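Local coordinates for protein monomethylamine methyltransferase mtmB1 (PDB 1TV3) that catalyses transfer of the methyl group from monomethylamine to the corrinoid cofactor of its partner protein MtmC, feeding methylamine into methanogenesis, at residues I125-P130 with I363-A368; I156-M161 with M199-P204; Q232-K237 with D258-I263; Y335-P340 with S369-V374. All blocks are in the same frame, centred on the assembly; numbering follows the deposited sequence.

Interaction 1 (I125-P130 with I363-A368); sequences IVQGGP and ILSGVA. With BG4 (5-(hydroxy-methyl-amino)-3-methyl-pyrrolidine-2-carboxylic acid), chain B.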
loop_
_atom_site.group_PDB
_atom_site.type_symbol
_atom_site.label_atom_id
_atom_site.label_comp_id
_atom_site.label_asym_id
_atom_site.label_seq_id
_atom_site.Cartn_x
_atom_site.Cartn_y
_atom_site.Cartn_z
ATOM N N ILE A 125 6.393 18.575 -22.216
ATOM C CA ILE A 125 7.049 17.850 -21.142
ATOM C C ILE A 125 8.447 17.498 -21.638
ATOM O O ILE A 125 8.623 17.096 -22.787
ATOM C CB ILE A 125 6.287 16.545 -20.797
ATOM C CG1 ILE A 125 4.918 16.884 -20.200
ATOM C CG2 ILE A 125 7.105 15.698 -19.828
ATOM C CD1 ILE A 125 4.988 17.729 -18.935
ATOM N N VAL A 126 9.442 17.660 -20.775
ATOM C CA VAL A 126 10.819 17.353 -21.145
ATOM C C VAL A 126 11.230 16.010 -20.554
ATOM O O VAL A 126 11.420 15.880 -19.341
ATOM C CB VAL A 126 11.796 18.442 -20.640
ATOM C CG1 VAL A 126 13.229 18.072 -21.004
ATOM C CG2 VAL A 126 11.434 19.786 -21.248
ATOM N N GLN A 127 11.346 15.008 -21.419
ATOM C CA GLN A 127 11.746 13.671 -21.001
ATOM C C GLN A 127 13.218 13.506 -21.364
ATOM O O GLN A 127 13.558 13.318 -22.533
ATOM C CB GLN A 127 10.901 12.620 -21.719
ATOM C CG GLN A 127 11.153 11.201 -21.238
ATOM C CD GLN A 127 9.986 10.282 -21.540
ATOM O OE1 GLN A 127 9.858 9.752 -22.648
ATOM N NE2 GLN A 127 9.114 10.105 -20.556
ATOM N N GLY A 128 14.084 13.590 -20.358
ATOM C CA GLY A 128 15.509 13.484 -20.606
ATOM C C GLY A 128 16.166 12.212 -20.121
ATOM O O GLY A 128 15.806 11.668 -19.078
ATOM N N GLY A 129 17.145 11.743 -20.889
ATOM C CA GLY A 129 17.864 10.535 -20.530
ATOM C C GLY A 129 18.747 10.065 -21.668
ATOM O O GLY A 129 18.804 10.715 -22.712
ATOM N N PRO A 130 19.464 8.944 -21.494
ATOM C CA PRO A 130 20.343 8.411 -22.539
ATOM C C PRO A 130 19.554 8.039 -23.788
ATOM O O PRO A 130 20.125 7.744 -24.837
ATOM C CB PRO A 130 20.980 7.200 -21.865
ATOM C CG PRO A 130 21.070 7.643 -20.432
ATOM C CD PRO A 130 19.700 8.253 -20.214
ATOM N N ILE A 363 5.373 15.770 -25.599
ATOM C CA ILE A 363 6.576 15.278 -24.938
ATOM C C ILE A 363 7.806 15.262 -25.840
ATOM O O ILE A 363 7.738 14.846 -26.995
ATOM C CB ILE A 363 6.347 13.837 -24.416
ATOM C CG1 ILE A 363 5.188 13.822 -23.413
ATOM C CG2 ILE A 363 7.623 13.291 -23.784
ATOM C CD1 ILE A 363 4.751 12.422 -22.996
ATOM N N LEU A 364 8.929 15.727 -25.305
ATOM C CA LEU A 364 10.191 15.721 -26.039
ATOM C C LEU A 364 11.039 14.671 -25.326
ATOM O O LEU A 364 11.304 14.797 -24.131
ATOM C CB LEU A 364 10.876 17.085 -25.953
ATOM C CG LEU A 364 10.024 18.316 -26.271
ATOM C CD1 LEU A 364 10.925 19.541 -26.298
ATOM C CD2 LEU A 364 9.312 18.140 -27.611
ATOM N N SER A 365 11.463 13.642 -26.051
ATOM C CA SER A 365 12.246 12.567 -25.449
ATOM C C SER A 365 13.645 12.476 -26.069
ATOM O O SER A 365 13.806 11.981 -27.191
ATOM C CB SER A 365 11.492 11.244 -25.628
ATOM O OG SER A 365 11.978 10.236 -24.763
ATOM N N GLY A 366 14.648 12.960 -25.336
ATOM C CA GLY A 366 16.017 12.941 -25.825
ATOM C C GLY A 366 17.034 13.015 -24.698
ATOM O O GLY A 366 16.646 13.081 -23.529
ATOM N N VAL A 367 18.328 13.057 -25.021
ATOM C CA VAL A 367 18.828 13.069 -26.395
ATOM C C VAL A 367 19.779 11.904 -26.670
ATOM O O VAL A 367 20.745 11.698 -25.935
ATOM C CB VAL A 367 19.582 14.398 -26.674
ATOM C CG1 VAL A 367 20.120 14.418 -28.094
ATOM C CG2 VAL A 367 18.648 15.585 -26.429
ATOM N N ALA A 368 19.508 11.150 -27.734
ATOM C CA ALA A 368 20.352 10.014 -28.111
ATOM C C ALA A 368 21.517 10.522 -28.960
ATOM O O ALA A 368 21.584 10.269 -30.164
ATOM C CB ALA A 368 19.534 8.988 -28.897
HETATM C C1 BG4 B . 12.393 6.837 -26.221
HETATM C C2 BG4 B . 13.075 6.129 -27.388
HETATM C C3 BG4 B . 14.440 5.574 -27.000
HETATM C C4 BG4 B . 14.183 4.094 -26.674
HETATM C C5 BG4 B . 13.011 3.656 -27.552
HETATM C C6 BG4 B . 15.284 5.760 -28.158
HETATM N N1 BG4 B . 12.275 4.937 -27.921
HETATM O O1 BG4 B . 12.537 8.064 -26.088
HETATM N N2 BG4 B . 12.117 2.804 -26.815
HETATM O O2 BG4 B . 11.294 3.311 -25.713
HETATM C C7 BG4 B . 11.216 2.138 -27.744
#
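Q127 and S365 are rotated alike: CG of Q127 lies opposite its backbone N (chi1 -174°), and OG of S365 does the same (chi1 -163°), which brings the amide and the hydroxyl together over one face of the sheet. Q127 OE1 ends 3.0 Å from S365 OG. The NE2 side of that amide is hydrogen-bonded to T155 on the next strand, which settles which way round the group lies. S365 OG donates to BG4 O1 over a short 2.6 Å. Behind these polar ends the same face continues with hydrocarbon: I363 CG2 touches Q127 CB at 3.9 Å, and I125 CB rests beside I363 CG1. On the reverse face, L364 and V126 are covered by M386 of helix 380-393. The backbones form a parallel ladder, axes 16° apart. L364 N bonds to I125 O (2.9 Å), Q127 N to L364 O (2.7 Å) and G366 N to Q127 O (3.0 Å). The last bond, G129 N to G366 O, comes just before the cis peptide linking G366 to V367. This pairing of first and last strands closes the TIM barrel. With its proton committed to O1, S365 would hold the ligand's amide carbonyl and probably draw charge onto that oxygen.

Interaction 2 (I156-M161 with M199-P204); sequences IVNGVM and MGVKGP. With BG4 (5-(hydroxy-methyl-amino)-3-methyl-pyrrolidine-2-carboxylic acid), chain B.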
loop_
_atom_site.group_PDB
_atom_site.type_symbol
_atom_site.label_atom_id
_atom_site.label_comp_id
_atom_site.label_asym_id
_atom_site.label_seq_id
_atom_site.Cartn_x
_atom_site.Cartn_y
_atom_site.Cartn_z
ATOM N N ILE A 156 12.295 10.794 -17.057
ATOM C CA ILE A 156 13.499 10.167 -17.585
ATOM C C ILE A 156 13.220 9.143 -18.684
ATOM O O ILE A 156 12.245 8.393 -18.603
ATOM C CB ILE A 156 14.269 9.401 -16.466
ATOM C CG1 ILE A 156 14.605 10.333 -15.292
ATOM C CG2 ILE A 156 15.523 8.757 -17.049
ATOM C CD1 ILE A 156 15.581 11.451 -15.625
ATOM N N VAL A 157 14.053 9.130 -19.724
ATOM C CA VAL A 157 13.932 8.103 -20.756
ATOM C C VAL A 157 15.176 7.241 -20.529
ATOM O O VAL A 157 16.311 7.700 -20.692
ATOM C CB VAL A 157 13.911 8.657 -22.211
ATOM C CG1 VAL A 157 15.006 9.687 -22.432
ATOM C CG2 VAL A 157 14.076 7.487 -23.183
ATOM N N ASN A 158 14.944 5.993 -20.136
ATOM C CA ASN A 158 16.011 5.053 -19.815
ATOM C C ASN A 158 17.080 4.770 -20.860
ATOM O O ASN A 158 16.825 4.774 -22.067
ATOM C CB ASN A 158 15.411 3.709 -19.390
ATOM C CG ASN A 158 14.457 3.834 -18.219
ATOM O OD1 ASN A 158 14.249 4.924 -17.674
ATOM N ND2 ASN A 158 13.870 2.711 -17.820
ATOM N N GLY A 159 18.284 4.504 -20.363
ATOM C CA GLY A 159 19.392 4.147 -21.224
ATOM C C GLY A 159 19.463 2.628 -21.185
ATOM O O GLY A 159 18.661 1.988 -20.501
ATOM N N VAL A 160 20.413 2.046 -21.908
ATOM C CA VAL A 160 20.571 0.596 -21.948
ATOM C C VAL A 160 21.812 0.151 -21.179
ATOM O O VAL A 160 22.904 0.688 -21.382
ATOM C CB VAL A 160 20.677 0.097 -23.413
ATOM C CG1 VAL A 160 21.142 -1.355 -23.450
ATOM C CG2 VAL A 160 19.327 0.235 -24.103
ATOM N N MET A 161 21.641 -0.827 -20.292
ATOM C CA MET A 161 22.757 -1.352 -19.505
ATOM C C MET A 161 23.611 -2.234 -20.412
ATOM O O MET A 161 23.124 -3.247 -20.911
ATOM C CB MET A 161 22.241 -2.210 -18.340
ATOM C CG MET A 161 21.351 -1.492 -17.332
ATOM S SD MET A 161 20.939 -2.565 -15.925
ATOM C CE MET A 161 22.505 -2.538 -15.015
ATOM N N MET A 199 10.178 10.787 -9.939
ATOM C CA MET A 199 10.207 11.060 -11.370
ATOM C C MET A 199 9.748 9.840 -12.168
ATOM O O MET A 199 10.128 8.705 -11.870
ATOM C CB MET A 199 11.618 11.445 -11.829
ATOM C CG MET A 199 12.089 12.816 -11.379
ATOM S SD MET A 199 13.706 13.229 -12.084
ATOM C CE MET A 199 13.228 13.698 -13.768
ATOM N N GLY A 200 8.923 10.076 -13.179
ATOM C CA GLY A 200 8.467 8.980 -14.012
ATOM C C GLY A 200 9.549 8.636 -15.026
ATOM O O GLY A 200 10.394 9.475 -15.350
ATOM N N VAL A 201 9.542 7.402 -15.517
ATOM C CA VAL A 201 10.526 6.985 -16.505
ATOM C C VAL A 201 9.828 6.427 -17.743
ATOM O O VAL A 201 8.594 6.366 -17.811
ATOM C CB VAL A 201 11.475 5.895 -15.947
ATOM C CG1 VAL A 201 12.119 6.373 -14.646
ATOM C CG2 VAL A 201 10.710 4.593 -15.733
ATOM N N LYS A 202 10.631 6.033 -18.722
ATOM C CA LYS A 202 10.114 5.453 -19.950
ATOM C C LYS A 202 11.038 4.306 -20.324
ATOM O O LYS A 202 12.250 4.487 -20.442
ATOM C CB LYS A 202 10.067 6.498 -21.074
ATOM C CG LYS A 202 9.341 6.012 -22.325
ATOM C CD LYS A 202 10.293 5.466 -23.388
ATOM C CE LYS A 202 10.794 6.594 -24.298
ATOM N NZ LYS A 202 11.547 6.103 -25.492
ATOM N N GLY A 203 10.455 3.123 -20.481
ATOM C CA GLY A 203 11.212 1.932 -20.827
ATOM C C GLY A 203 10.240 0.771 -20.926
ATOM O O GLY A 203 9.049 1.009 -21.154
ATOM N N PRO A 204 10.690 -0.486 -20.745
ATOM C CA PRO A 204 12.056 -0.945 -20.445
ATOM C C PRO A 204 12.908 -0.977 -21.717
ATOM O O PRO A 204 12.456 -1.444 -22.761
ATOM C CB PRO A 204 11.823 -2.332 -19.854
ATOM C CG PRO A 204 10.679 -2.839 -20.677
ATOM C CD PRO A 204 9.754 -1.626 -20.792
HETATM C C1 BG4 B . 12.393 6.837 -26.221
HETATM C C2 BG4 B . 13.075 6.129 -27.388
HETATM C C3 BG4 B . 14.440 5.574 -27.000
HETATM C C4 BG4 B . 14.183 4.094 -26.674
HETATM C C5 BG4 B . 13.011 3.656 -27.552
HETATM C C6 BG4 B . 15.284 5.760 -28.158
HETATM N N1 BG4 B . 12.275 4.937 -27.921
HETATM O O1 BG4 B . 12.537 8.064 -26.088
HETATM N N2 BG4 B . 12.117 2.804 -26.815
HETATM O O2 BG4 B . 11.294 3.311 -25.713
HETATM C C7 BG4 B . 11.216 2.138 -27.744
#
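K202 reaches past V157 and ends in a covalent bond: NZ is joined to BG4 C1 at 1.3 Å, the amide that makes lysine plus ring a pyrrolysine. The N-H left on NZ donates to BG4 O2 at 2.8 Å and 162°, an internal bond that ties the added hydroxylamine oxygen back to the amide. V157 supplies the hydrocarbon wall, its CG2 lying 3.6 Å from K202 CE and 3.3 Å from BG4 O1. The lysine chain does not run straight but folds at chi2 (-96°) and chi3 (-87°), carrying the ring over the face of the strand pair that holds V157. One shell out, the backbone is gripped by N158 N bonding to K202 O (3.1 Å) and I156 N to G200 O (2.9 Å). N158 packs its side-chain OD1 3.4 Å from V201 CB, while its ND2 is held by E183 of helix 174-193. Further from the ligand, the bent chain of M199 brings CE against I156 CD1 at 3.7 Å. Strand 155-161, helix 174-193 and strand 201-203 form a beta-alpha-beta unit of the barrel, and the helix covers the I156 and V201 face. S365, E205 and E259 complete the polar grip on the ligand. The N-methylhydroxylamine unit is attached at ring carbon C5, consistent with an electrophilic carbon there in pyrrolysine, which has been proposed to take up methylamine for transfer.

Interaction 3 (Q232-K237 with D258-I263); sequences QLNELK and DEQMPI. With BG4 (5-(hydroxy-methyl-amino)-3-methyl-pyrrolidine-2-carboxylic acid), chain B.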
loop_
_atom_site.group_PDB
_atom_site.type_symbol
_atom_site.label_atom_id
_atom_site.label_comp_id
_atom_site.label_asym_id
_atom_site.label_seq_id
_atom_site.Cartn_x
_atom_site.Cartn_y
_atom_site.Cartn_z
ATOM N N GLN A 232 6.446 -0.175 -33.149
ATOM C CA GLN A 232 5.881 -0.602 -34.421
ATOM C C GLN A 232 7.092 -0.755 -35.346
ATOM O O GLN A 232 8.129 -0.126 -35.116
ATOM C CB GLN A 232 4.952 0.463 -34.998
ATOM C CG GLN A 232 3.680 0.711 -34.215
ATOM C CD GLN A 232 2.725 1.596 -34.985
ATOM O OE1 GLN A 232 2.370 1.287 -36.124
ATOM N NE2 GLN A 232 2.303 2.705 -34.373
ATOM N N LEU A 233 6.966 -1.577 -36.382
ATOM C CA LEU A 233 8.067 -1.785 -37.320
ATOM C C LEU A 233 7.901 -0.890 -38.556
ATOM O O LEU A 233 7.004 -0.047 -38.592
ATOM C CB LEU A 233 8.134 -3.264 -37.715
ATOM C CG LEU A 233 8.225 -4.220 -36.517
ATOM C CD1 LEU A 233 8.282 -5.667 -36.996
ATOM C CD2 LEU A 233 9.465 -3.888 -35.694
ATOM N N ASN A 234 8.766 -1.064 -39.555
ATOM C CA ASN A 234 8.715 -0.248 -40.773
ATOM C C ASN A 234 8.317 -1.034 -42.020
ATOM O O ASN A 234 8.999 -1.992 -42.378
ATOM C CB ASN A 234 10.081 0.393 -41.034
ATOM C CG ASN A 234 10.516 1.321 -39.920
ATOM O OD1 ASN A 234 10.866 0.878 -38.826
ATOM N ND2 ASN A 234 10.493 2.620 -40.192
ATOM N N GLU A 235 7.221 -0.659 -42.682
ATOM C CA GLU A 235 6.335 0.448 -42.302
ATOM C C GLU A 235 4.942 -0.180 -42.182
ATOM O O GLU A 235 4.622 -1.096 -42.944
ATOM C CB GLU A 235 6.313 1.518 -43.399
ATOM C CG GLU A 235 7.673 2.105 -43.764
ATOM C CD GLU A 235 8.266 2.969 -42.663
ATOM O OE1 GLU A 235 7.571 3.224 -41.654
ATOM O OE2 GLU A 235 9.428 3.402 -42.806
ATOM N N LEU A 236 4.115 0.312 -41.256
ATOM C CA LEU A 236 2.777 -0.252 -41.041
ATOM C C LEU A 236 2.969 -1.754 -40.909
ATOM O O LEU A 236 2.406 -2.554 -41.667
ATOM C CB LEU A 236 1.839 0.068 -42.213
ATOM C CG LEU A 236 1.118 1.424 -42.148
ATOM C CD1 LEU A 236 2.118 2.552 -42.326
ATOM C CD2 LEU A 236 0.044 1.497 -43.230
ATOM N N LYS A 237 3.766 -2.119 -39.912
ATOM C CA LYS A 237 4.138 -3.503 -39.677
ATOM C C LYS A 237 4.344 -3.770 -38.182
ATOM O O LYS A 237 4.664 -2.857 -37.420
ATOM C CB LYS A 237 5.435 -3.749 -40.452
ATOM C CG LYS A 237 6.037 -5.129 -40.370
ATOM C CD LYS A 237 7.392 -5.142 -41.085
ATOM C CE LYS A 237 7.264 -4.743 -42.561
ATOM N NZ LYS A 237 8.600 -4.556 -43.211
ATOM N N ASP A 258 3.374 3.941 -27.534
ATOM C CA ASP A 258 3.610 3.234 -28.783
ATOM C C ASP A 258 4.571 4.085 -29.603
ATOM O O ASP A 258 4.362 5.286 -29.756
ATOM C CB ASP A 258 2.293 3.066 -29.540
ATOM C CG ASP A 258 2.496 2.587 -30.966
ATOM O OD1 ASP A 258 2.297 1.381 -31.230
ATOM O OD2 ASP A 258 2.860 3.425 -31.818
ATOM N N GLU A 259 5.627 3.468 -30.121
ATOM C CA GLU A 259 6.599 4.196 -30.932
ATOM C C GLU A 259 6.641 3.693 -32.376
ATOM O O GLU A 259 6.296 2.545 -32.661
ATOM C CB GLU A 259 8.012 4.053 -30.354
ATOM C CG GLU A 259 8.948 3.349 -31.330
ATOM C CD GLU A 259 10.400 3.415 -30.950
ATOM O OE1 GLU A 259 10.921 4.533 -30.758
ATOM O OE2 GLU A 259 11.023 2.339 -30.858
ATOM N N GLN A 260 7.088 4.565 -33.276
ATOM C CA GLN A 260 7.259 4.228 -34.685
ATOM C C GLN A 260 8.172 5.289 -35.279
ATOM O O GLN A 260 7.946 6.488 -35.102
ATOM C CB GLN A 260 5.920 4.191 -35.430
ATOM C CG GLN A 260 5.919 3.252 -36.647
ATOM C CD GLN A 260 6.567 3.857 -37.892
ATOM O OE1 GLN A 260 7.250 3.162 -38.652
ATOM N NE2 GLN A 260 6.336 5.146 -38.116
ATOM N N MET A 261 9.222 4.843 -35.959
ATOM C CA MET A 261 10.183 5.750 -36.570
ATOM C C MET A 261 10.145 5.620 -38.088
ATOM O O MET A 261 10.904 4.843 -38.674
ATOM C CB MET A 261 11.592 5.435 -36.060
ATOM C CG MET A 261 11.764 5.587 -34.555
ATOM S SD MET A 261 13.472 5.294 -34.034
ATOM C CE MET A 261 14.229 6.884 -34.409
ATOM N N PRO A 262 9.253 6.378 -38.747
ATOM C CA PRO A 262 9.156 6.308 -40.209
ATOM C C PRO A 262 10.473 6.741 -40.847
ATOM O O PRO A 262 11.097 7.707 -40.411
ATOM C CB PRO A 262 7.993 7.250 -40.524
ATOM C CG PRO A 262 8.080 8.272 -39.423
ATOM C CD PRO A 262 8.365 7.421 -38.202
ATOM N N ILE A 263 10.890 6.021 -41.881
ATOM C CA ILE A 263 12.153 6.303 -42.548
ATOM C C ILE A 263 12.050 7.145 -43.821
ATOM O O ILE A 263 11.451 6.719 -44.813
ATOM C CB ILE A 263 12.871 4.980 -42.883
ATOM C CG1 ILE A 263 13.089 4.184 -41.591
ATOM C CG2 ILE A 263 14.199 5.256 -43.582
ATOM C CD1 ILE A 263 13.664 2.797 -41.802
HETATM C C1 BG4 B . 12.393 6.837 -26.221
HETATM C C2 BG4 B . 13.075 6.129 -27.388
HETATM C C3 BG4 B . 14.440 5.574 -27.000
HETATM C C4 BG4 B . 14.183 4.094 -26.674
HETATM C C5 BG4 B . 13.011 3.656 -27.552
HETATM C C6 BG4 B . 15.284 5.760 -28.158
HETATM N N1 BG4 B . 12.275 4.937 -27.921
HETATM O O1 BG4 B . 12.537 8.064 -26.088
HETATM N N2 BG4 B . 12.117 2.804 -26.815
HETATM O O2 BG4 B . 11.294 3.311 -25.713
HETATM C C7 BG4 B . 11.216 2.138 -27.744
HETATM O O HOH W 1 9.506 1.919 -36.354
HETATM O O HOH W 2 9.457 4.848 -45.307
#
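Q232 packs closely on D258, E259 and Q260, whereas N234 and E235 meet M261 and I263 through a more open, watered end. In the tight part the Q232 backbone N donates to E259 O (2.8 Å), and its NE2 donates to D258 OD2 (2.7 Å), nearly in the amide plane and on the syn side of a carboxylate turned 56° from it. Q232 CB also presses on Q260 CG at 3.4 Å. Both ends of the Q232 amide have further partners on helix 271-288, N284 at OE1 and the T281 carbonyl at NE2, while H294 and S289 hold the D258 carboxylate, which probably fixes the rotation of both flat groups. D258 and E259 belong to strand 255-259, and the 232-237 loop comes after its neighbour 227-231, which places this contact at the C-terminal mouth of the TIM barrel. There E259 starts away from the 232-237 loop, and its OE1 accepts from BG4 N1 at 3.2 Å, with S231 and Q333 positioning the carboxylate. Toward the looser end, just before the cis peptide leading into E235, N234 ND2 spends its two protons on M261 O (2.7 Å), reached from above the carbonyl plane, and on E235 OE2 (2.9 Å). I263 N meets that same oxygen from the opposite face of the carboxylate, at 3.1 Å. One water accepts from M261 N and faces Q232 O and N234 OD1; a second donates to E235 OE2 and, at 2.8 Å, to I263 O.

Interaction 4 (Y335-P340 with S369-V374); sequences YPCAGP and SAKGVV. With BG4 (5-(hydroxy-methyl-amino)-3-methyl-pyrrolidine-2-carboxylic acid), chain B.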
loop_
_atom_site.group_PDB
_atom_site.type_symbol
_atom_site.label_atom_id
_atom_site.label_comp_id
_atom_site.label_asym_id
_atom_site.label_seq_id
_atom_site.Cartn_x
_atom_site.Cartn_y
_atom_site.Cartn_z
ATOM N N TYR A 335 17.692 12.010 -32.181
ATOM C CA TYR A 335 18.886 11.308 -32.647
ATOM C C TYR A 335 19.779 12.227 -33.487
ATOM O O TYR A 335 19.676 12.256 -34.715
ATOM C CB TYR A 335 18.514 10.083 -33.486
ATOM C CG TYR A 335 18.196 8.837 -32.688
ATOM C CD1 TYR A 335 16.921 8.624 -32.152
ATOM C CD2 TYR A 335 19.171 7.860 -32.482
ATOM C CE1 TYR A 335 16.626 7.463 -31.430
ATOM C CE2 TYR A 335 18.890 6.703 -31.764
ATOM C CZ TYR A 335 17.617 6.509 -31.244
ATOM O OH TYR A 335 17.348 5.357 -30.543
ATOM N N PRO A 336 20.654 13.004 -32.830
ATOM C CA PRO A 336 21.560 13.914 -33.541
ATOM C C PRO A 336 22.731 13.110 -34.089
ATOM O O PRO A 336 23.001 12.010 -33.610
ATOM C CB PRO A 336 22.031 14.880 -32.447
ATOM C CG PRO A 336 21.001 14.736 -31.352
ATOM C CD PRO A 336 20.684 13.268 -31.383
ATOM N N CYS A 337 23.426 13.658 -35.082
ATOM C CA CYS A 337 24.586 12.986 -35.653
ATOM C C CYS A 337 25.793 13.178 -34.739
ATOM O O CYS A 337 26.497 12.222 -34.423
ATOM C CB CYS A 337 24.916 13.555 -37.037
ATOM S SG CYS A 337 23.702 13.210 -38.315
ATOM N N ALA A 338 26.024 14.416 -34.313
ATOM C CA ALA A 338 27.166 14.732 -33.458
ATOM C C ALA A 338 27.044 14.174 -32.041
ATOM O O ALA A 338 25.943 13.911 -31.552
ATOM C CB ALA A 338 27.375 16.242 -33.408
ATOM N N GLY A 339 28.192 14.003 -31.392
ATOM C CA GLY A 339 28.222 13.478 -30.039
ATOM C C GLY A 339 28.213 14.576 -28.991
ATOM O O GLY A 339 28.255 15.759 -29.329
ATOM N N PRO A 340 28.164 14.212 -27.700
ATOM C CA PRO A 340 28.147 15.176 -26.594
ATOM C C PRO A 340 29.356 16.101 -26.548
ATOM O O PRO A 340 30.443 15.744 -27.003
ATOM C CB PRO A 340 28.091 14.281 -25.355
ATOM C CG PRO A 340 27.403 13.059 -25.838
ATOM C CD PRO A 340 28.042 12.836 -27.188
ATOM N N SER A 369 22.432 11.238 -28.317
ATOM C CA SER A 369 23.584 11.807 -28.997
ATOM C C SER A 369 24.452 10.758 -29.687
ATOM O O SER A 369 24.418 9.578 -29.336
ATOM C CB SER A 369 24.403 12.612 -27.997
ATOM O OG SER A 369 23.570 13.578 -27.380
ATOM N N ALA A 370 25.227 11.202 -30.676
ATOM C CA ALA A 370 26.089 10.303 -31.438
ATOM C C ALA A 370 25.230 9.188 -32.035
ATOM O O ALA A 370 25.652 8.035 -32.120
ATOM C CB ALA A 370 27.173 9.717 -30.538
ATOM N N LYS A 371 24.016 9.552 -32.439
ATOM C CA LYS A 371 23.069 8.615 -33.031
ATOM C C LYS A 371 22.672 7.489 -32.079
ATOM O O LYS A 371 22.182 6.444 -32.509
ATOM C CB LYS A 371 23.636 8.036 -34.334
ATOM C CG LYS A 371 23.904 9.100 -35.394
ATOM C CD LYS A 371 24.445 8.510 -36.689
ATOM C CE LYS A 371 24.819 9.616 -37.668
ATOM N NZ LYS A 371 25.322 9.083 -38.972
ATOM N N GLY A 372 22.896 7.711 -30.786
ATOM C CA GLY A 372 22.527 6.738 -29.771
ATOM C C GLY A 372 23.123 5.346 -29.849
ATOM O O GLY A 372 22.556 4.400 -29.298
ATOM N N VAL A 373 24.269 5.201 -30.509
ATOM C CA VAL A 373 24.889 3.888 -30.619
ATOM C C VAL A 373 26.311 3.835 -30.073
ATOM O O VAL A 373 26.993 2.819 -30.214
ATOM C CB VAL A 373 24.891 3.386 -32.085
ATOM C CG1 VAL A 373 23.458 3.211 -32.570
ATOM C CG2 VAL A 373 25.639 4.364 -32.979
ATOM N N VAL A 374 26.760 4.919 -29.445
ATOM C CA VAL A 374 28.108 4.960 -28.886
ATOM C C VAL A 374 28.054 4.978 -27.362
ATOM O O VAL A 374 27.529 5.911 -26.751
ATOM C CB VAL A 374 28.888 6.194 -29.386
ATOM C CG1 VAL A 374 30.327 6.133 -28.889
ATOM C CG2 VAL A 374 28.861 6.241 -30.906
HETATM C C1 BG4 B . 12.393 6.837 -26.221
HETATM C C2 BG4 B . 13.075 6.129 -27.388
HETATM C C3 BG4 B . 14.440 5.574 -27.000
HETATM C C4 BG4 B . 14.183 4.094 -26.674
HETATM C C5 BG4 B . 13.011 3.656 -27.552
HETATM C C6 BG4 B . 15.284 5.760 -28.158
HETATM N N1 BG4 B . 12.275 4.937 -27.921
HETATM O O1 BG4 B . 12.537 8.064 -26.088
HETATM N N2 BG4 B . 12.117 2.804 -26.815
HETATM O O2 BG4 B . 11.294 3.311 -25.713
HETATM C C7 BG4 B . 11.216 2.138 -27.744
HETATM O O HOH W 3 19.415 4.877 -28.656
#
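Two backbone hydrogen bonds tie the loops: K371 N to P336 O (2.9 Å) and A370 N to A338 O (2.9 Å). A370, K371 and G372 all have left-handed helical backbone angles, and this tight turn, closed by G372 N bonding to S369 O, offers its amides to the other loop. A370 CA adds a CH···O contact to C337 O. Packing contacts flank these bonds. P340 CG sits 3.7 Å from S369 CB; the serine OG, set beside the backbone N (chi1 -55°), bonds to E382. On the far flank the extended K371 chain lies along C337, with CE 3.8 Å from SG. The third kind is aromatic and polar: Y335 turns a ring edge to K371 O, in the plane of the ring and 3.3 Å from CD2. Its OH donates to a water at 2.8 Å, and the water in turn donates a hydrogen bond to G372 O. The loops follow strands 330-333 and 363-366 at the C-terminal mouth of the barrel, and E348 of helix 343-359 holds the backbone N-H groups of C337 and A338. Y335 OH also touches the ring methyl C6 of BG4 at 3.2 Å; the phenol's proton is taken by the water, and toward BG4 it makes van der Waals contact with a methyl, so it probably shapes the pocket rather than polarising the ligand.

In the fold
Interactions 1 and 2 share the barrel wall: strands 125-128 and 155-161 are neighbours, and V157 packs on G129. Interaction 1 is a regular backbone ladder with S365 bonded to BG4; interaction 2 has two backbone bonds, and its K202 carries BG4 covalently. All four are buried; interactions 3 and 4, at the loop ends, have more partly exposed residues and add water bridges to isolated backbone bonds and, in interaction 3, carboxylate and amide bonds. They meet where M261 CE touches the Y335 ring. Interaction 4 abuts interaction 1 through V367 and A368 on P336 and Y335, whereas interactions 2 and 3, about 20 Å apart between centres, do not touch. All converge on BG4.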